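Local structure of Glyoxalase/bleomycin resisance protein/dioxygenase (Streptomyces sp. CB03234, 5UJP) at residues D17-T22 with L50-W55; S10-A15 with H35-Q40. The protein binds calcium and riboflavin and, as a member of the glyoxalase/bleomycin resistance/dioxygenase superfamily, may have dioxygenase activity. All coordinates share one frame; numbering follows the deposited sequence.

Contact 1 of 2, residues D17-T22 with L50-W55; sequences DFYVET and LVLVDW
Tyr19, on helix 12-23, lays its ring against Leu52 and Leu50 of strand 48-53, the helix-on-sheet packing of a βαβββ module of the vicinal oxygen chelate fold. Tyr19 accounts for the largest share of the 138 Å² buried here. The torsion that leaves CG anti to the carbonyl carbon (chi1 -75°) carries the ring from the helix toward the strand. Leu52 supplies most of the opposing surface with both methyls. Its CD2 sits over one face, 4.0 Å from the centroid of the Tyr19 ring and 19° off the ring normal, the geometry of a CH-pi contact. The other methyl, CD1, meets the CB-CG-CD2 side of the tyrosine and comes within 3.6 Å of Tyr19 CD2. Phe18 CD2 lies over the opposite face, offset toward the rim, so the ring is held between a neighbour on its own helix and a leucine of the sheet. No hydrogen bond links 17-22 to 50-55; the phenol OH is instead bonded to Asp104 OD2, which fixes the polar end of an otherwise apolar side chain. Leu50, two residues before Leu52, crosses Tyr19 at about a right angle and touches it through one methyl, Leu50 CD1, at 4.1 Å from Tyr19 CE1.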
# COMPACT_ATOMS: atom_id res chain seq x y z
N ASP A 17 18.12 -8.05 1.65
CA ASP A 17 19.35 -7.35 1.28
C ASP A 17 19.02 -6.02 0.62
O ASP A 17 19.62 -4.98 0.94
CB ASP A 17 20.15 -8.17 0.27
CG ASP A 17 20.76 -9.44 0.86
OD1 ASP A 17 20.92 -9.58 2.09
OD2 ASP A 17 21.07 -10.32 0.04
N PHE A 18 18.09 -6.03 -0.34
CA PHE A 18 17.78 -4.81 -1.09
C PHE A 18 17.15 -3.75 -0.20
O PHE A 18 17.62 -2.60 -0.15
CB PHE A 18 16.88 -5.13 -2.27
CG PHE A 18 16.55 -3.91 -3.11
CD1 PHE A 18 17.48 -3.42 -4.01
CD2 PHE A 18 15.33 -3.25 -2.97
CE1 PHE A 18 17.19 -2.28 -4.76
CE2 PHE A 18 15.03 -2.13 -3.73
CZ PHE A 18 15.97 -1.65 -4.63
N TYR A 19 16.05 -4.09 0.50
CA TYR A 19 15.30 -3.05 1.21
C TYR A 19 16.05 -2.57 2.44
O TYR A 19 16.02 -1.38 2.75
CB TYR A 19 13.89 -3.51 1.59
CG TYR A 19 12.98 -3.52 0.39
CD1 TYR A 19 12.23 -2.38 0.03
CD2 TYR A 19 12.84 -4.66 -0.39
CE1 TYR A 19 11.43 -2.37 -1.06
CE2 TYR A 19 12.00 -4.67 -1.51
CZ TYR A 19 11.30 -3.52 -1.84
OH TYR A 19 10.45 -3.49 -2.97
N VAL A 20 16.65 -3.48 3.19
CA VAL A 20 17.31 -3.08 4.42
C VAL A 20 18.70 -2.53 4.14
O VAL A 20 19.06 -1.42 4.59
CB VAL A 20 17.35 -4.26 5.42
CG1 VAL A 20 18.06 -3.84 6.72
CG2 VAL A 20 15.94 -4.79 5.70
N GLU A 21 19.53 -3.30 3.44
CA GLU A 21 20.93 -2.89 3.32
C GLU A 21 21.13 -1.86 2.20
O GLU A 21 21.79 -0.85 2.41
CB GLU A 21 21.82 -4.12 3.13
CG GLU A 21 21.66 -5.20 4.20
CD GLU A 21 22.23 -4.79 5.54
OE1 GLU A 21 23.38 -4.32 5.56
OE2 GLU A 21 21.53 -4.95 6.56
N THR A 22 20.59 -2.12 1.01
CA THR A 22 20.81 -1.24 -0.13
C THR A 22 20.00 0.04 -0.01
O THR A 22 20.58 1.13 -0.04
CB THR A 22 20.50 -1.98 -1.42
OG1 THR A 22 21.41 -3.09 -1.56
CG2 THR A 22 20.63 -1.03 -2.62
N LEU A 50 6.43 -1.87 4.99
CA LEU A 50 6.30 -2.81 3.88
C LEU A 50 6.61 -4.19 4.43
O LEU A 50 7.60 -4.37 5.15
CB LEU A 50 7.28 -2.48 2.74
CG LEU A 50 7.28 -1.04 2.22
CD1 LEU A 50 8.33 -0.83 1.11
CD2 LEU A 50 5.89 -0.71 1.70
N VAL A 51 5.79 -5.17 4.08
CA VAL A 51 6.06 -6.56 4.38
C VAL A 51 6.42 -7.23 3.07
O VAL A 51 5.68 -7.14 2.08
CB VAL A 51 4.87 -7.24 5.06
CG1 VAL A 51 5.27 -8.63 5.56
CG2 VAL A 51 4.38 -6.38 6.21
N LEU A 52 7.54 -7.96 3.07
CA LEU A 52 8.10 -8.50 1.85
C LEU A 52 7.66 -9.95 1.78
O LEU A 52 8.23 -10.81 2.46
CB LEU A 52 9.63 -8.37 1.88
CG LEU A 52 10.13 -6.96 2.21
CD1 LEU A 52 11.68 -6.92 2.23
CD2 LEU A 52 9.61 -5.91 1.20
N VAL A 53 6.63 -10.22 0.97
CA VAL A 53 5.87 -11.46 1.04
C VAL A 53 6.03 -12.28 -0.23
O VAL A 53 6.34 -11.79 -1.32
CB VAL A 53 4.37 -11.25 1.34
CG1 VAL A 53 4.16 -10.32 2.55
CG2 VAL A 53 3.64 -10.69 0.12
N ASP A 54 5.75 -13.58 -0.10
CA ASP A 54 5.78 -14.44 -1.28
C ASP A 54 4.57 -15.36 -1.38
O ASP A 54 4.62 -16.34 -2.14
CB ASP A 54 7.11 -15.20 -1.41
CG ASP A 54 7.37 -16.14 -0.23
OD1 ASP A 54 6.57 -16.16 0.73
OD2 ASP A 54 8.42 -16.85 -0.23
N TRP A 55 3.50 -15.07 -0.63
CA TRP A 55 2.38 -15.99 -0.49
C TRP A 55 1.04 -15.49 -1.04
O TRP A 55 0.01 -16.12 -0.78
CB TRP A 55 2.21 -16.39 0.98
CG TRP A 55 2.05 -15.24 1.92
CD1 TRP A 55 0.91 -14.51 2.15
CD2 TRP A 55 3.05 -14.74 2.81
NE1 TRP A 55 1.17 -13.53 3.12
CE2 TRP A 55 2.48 -13.67 3.54
CE3 TRP A 55 4.38 -15.09 3.06
CZ2 TRP A 55 3.19 -12.96 4.50
CZ3 TRP A 55 5.08 -14.38 4.00
CH2 TRP A 55 4.49 -13.31 4.70

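Contact 2 of 2, residues S10-A15 with H35-Q40; sequences SDQEKA and HGRWLQ
Glu13 and Arg37 form the charged part of this contact, through a single carboxylate oxygen. Glu13 OE1 accepts from Arg37 NH1 and from Arg37 NH2, each 2.9 Å away, and lies within 4° of the guanidinium plane, so the end of the arginine grips it with two nitrogens. The arginine reaches that far because its chain is extended from CG to NE, whereas Glu13 is bent at chi2 (65°). Arg37 NH2 also has a salt bridge to Asp30 OD2, so NH2 is shared by two carboxylates. Hydrogen bonds of the neighbouring Gln12 join the first turn of helix 12-23 to the start of strand 37-42, within the βαβββ module of the vicinal oxygen chelate fold. Gln12 NE2 donates to the backbone Arg37 O at 2.9 Å, tilted 23° from the carbonyl plane, and also to Leu52 O. Its other amide atom, OE1, accepts a hydrogen bond from a water 2.7 Å away, which in turn accepts from Arg37 N. The amide thus meets the Arg37 backbone directly through NE2 and through the water at OE1. Van der Waals packing comes from Leu39, whose CD2 lies 3.4 Å from Gln12 O and makes an apolar contact with Gln12 CB at 4.2 Å.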
# COMPACT_ATOMS: atom_id res chain seq x y z
N SER A 10 10.06 -12.55 -5.02
CA SER A 10 10.32 -13.94 -5.39
C SER A 10 11.29 -14.62 -4.44
O SER A 10 11.24 -15.85 -4.29
CB SER A 10 10.89 -14.04 -6.80
OG SER A 10 12.17 -13.43 -6.91
N ASP A 11 12.20 -13.87 -3.85
CA ASP A 11 13.23 -14.40 -2.96
C ASP A 11 13.33 -13.44 -1.79
O ASP A 11 13.79 -12.30 -1.94
CB ASP A 11 14.55 -14.52 -3.72
CG ASP A 11 15.65 -15.18 -2.91
OD1 ASP A 11 15.82 -14.81 -1.73
OD2 ASP A 11 16.35 -16.06 -3.45
N GLN A 12 12.87 -13.89 -0.61
CA GLN A 12 12.80 -12.99 0.53
C GLN A 12 14.17 -12.58 1.03
O GLN A 12 14.32 -11.48 1.56
CB GLN A 12 12.01 -13.62 1.66
CG GLN A 12 10.52 -13.72 1.33
CD GLN A 12 9.72 -14.34 2.47
OE1 GLN A 12 9.94 -15.49 2.82
NE2 GLN A 12 8.78 -13.57 3.04
N GLU A 13 15.16 -13.46 0.96
CA GLU A 13 16.49 -13.08 1.44
C GLU A 13 17.10 -11.99 0.56
O GLU A 13 17.68 -11.02 1.08
CB GLU A 13 17.40 -14.31 1.48
CG GLU A 13 18.68 -14.00 2.24
CD GLU A 13 18.43 -13.70 3.71
OE1 GLU A 13 17.42 -14.20 4.25
OE2 GLU A 13 19.25 -13.00 4.35
N LYS A 14 16.98 -12.13 -0.76
CA LYS A 14 17.46 -11.07 -1.65
C LYS A 14 16.66 -9.79 -1.45
O LYS A 14 17.22 -8.70 -1.56
CB LYS A 14 17.36 -11.52 -3.12
CG LYS A 14 18.29 -12.72 -3.46
CD LYS A 14 18.21 -13.15 -4.91
CE LYS A 14 19.17 -14.31 -5.23
NZ LYS A 14 18.96 -14.81 -6.61
N ALA A 15 15.37 -9.89 -1.15
CA ALA A 15 14.58 -8.69 -0.88
C ALA A 15 15.04 -8.02 0.41
O ALA A 15 15.09 -6.79 0.49
CB ALA A 15 13.10 -9.05 -0.83
N HIS A 35 1.61 -17.16 7.36
CA HIS A 35 1.64 -17.60 5.97
C HIS A 35 3.04 -17.86 5.45
O HIS A 35 3.19 -18.34 4.33
CB HIS A 35 0.94 -16.59 5.07
CG HIS A 35 -0.51 -16.41 5.39
ND1 HIS A 35 -1.48 -17.22 4.85
CD2 HIS A 35 -1.15 -15.55 6.22
CE1 HIS A 35 -2.66 -16.86 5.32
NE2 HIS A 35 -2.49 -15.88 6.18
N GLY A 36 4.05 -17.57 6.25
CA GLY A 36 5.41 -17.63 5.76
C GLY A 36 6.30 -16.77 6.63
O GLY A 36 5.90 -16.33 7.70
N ARG A 37 7.50 -16.52 6.13
CA ARG A 37 8.44 -15.65 6.81
C ARG A 37 7.92 -14.22 6.82
O ARG A 37 7.67 -13.64 5.76
CB ARG A 37 9.77 -15.74 6.07
CG ARG A 37 10.86 -14.86 6.63
CD ARG A 37 12.14 -15.02 5.78
NE ARG A 37 13.23 -14.19 6.24
CZ ARG A 37 14.41 -14.15 5.64
NH1 ARG A 37 14.63 -14.90 4.56
NH2 ARG A 37 15.37 -13.36 6.09
N TRP A 38 7.71 -13.66 8.02
CA TRP A 38 7.21 -12.30 8.18
C TRP A 38 8.42 -11.37 8.22
O TRP A 38 9.15 -11.35 9.22
CB TRP A 38 6.34 -12.17 9.43
CG TRP A 38 5.77 -10.76 9.60
CD1 TRP A 38 6.36 -9.69 10.24
CD2 TRP A 38 4.53 -10.27 9.06
NE1 TRP A 38 5.53 -8.59 10.17
CE2 TRP A 38 4.42 -8.90 9.43
CE3 TRP A 38 3.51 -10.84 8.30
CZ2 TRP A 38 3.32 -8.12 9.08
CZ3 TRP A 38 2.41 -10.07 7.97
CH2 TRP A 38 2.34 -8.71 8.35
N LEU A 39 8.61 -10.62 7.15
CA LEU A 39 9.80 -9.79 6.94
C LEU A 39 9.28 -8.38 6.70
O LEU A 39 8.69 -8.10 5.64
CB LEU A 39 10.56 -10.32 5.73
CG LEU A 39 11.82 -9.53 5.31
CD1 LEU A 39 12.83 -9.36 6.47
CD2 LEU A 39 12.46 -10.20 4.07
N GLN A 40 9.46 -7.50 7.69
CA GLN A 40 8.81 -6.20 7.71
C GLN A 40 9.84 -5.09 7.84
O GLN A 40 10.71 -5.16 8.71
CB GLN A 40 7.80 -6.14 8.86
CG GLN A 40 6.98 -4.86 8.91
CD GLN A 40 5.97 -4.89 10.03
OE1 GLN A 40 5.88 -5.86 10.78
NE2 GLN A 40 5.27 -3.81 10.20
O HOH W 1 7.71 -17.00 3.31

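In the fold
The two contacts fasten helix 12-23 to adjacent strands of one sheet, with their centres about 6 Å apart. Contact 2 covers the first turn and is largely polar, partly open to solvent; contact 1 lies further along the helix, is buried and is apolar. They meet directly: Leu52 N lies 2.8 Å from Leu39 O, a probable hydrogen bond between the strands, and Trp55 CZ3 packs 3.2 Å from Arg37 O. Neither contact contains a residue of the calcium site or a known riboflavin-binding residue. The side chain of Leu50 is about 10 Å from the bound calcium ion, whose site includes Ser1, Asp47 and Thr48. The Arg37 side chain is about 7 Å from that of Gln31, which binds riboflavin in another crystal structure; none is bound to this chain.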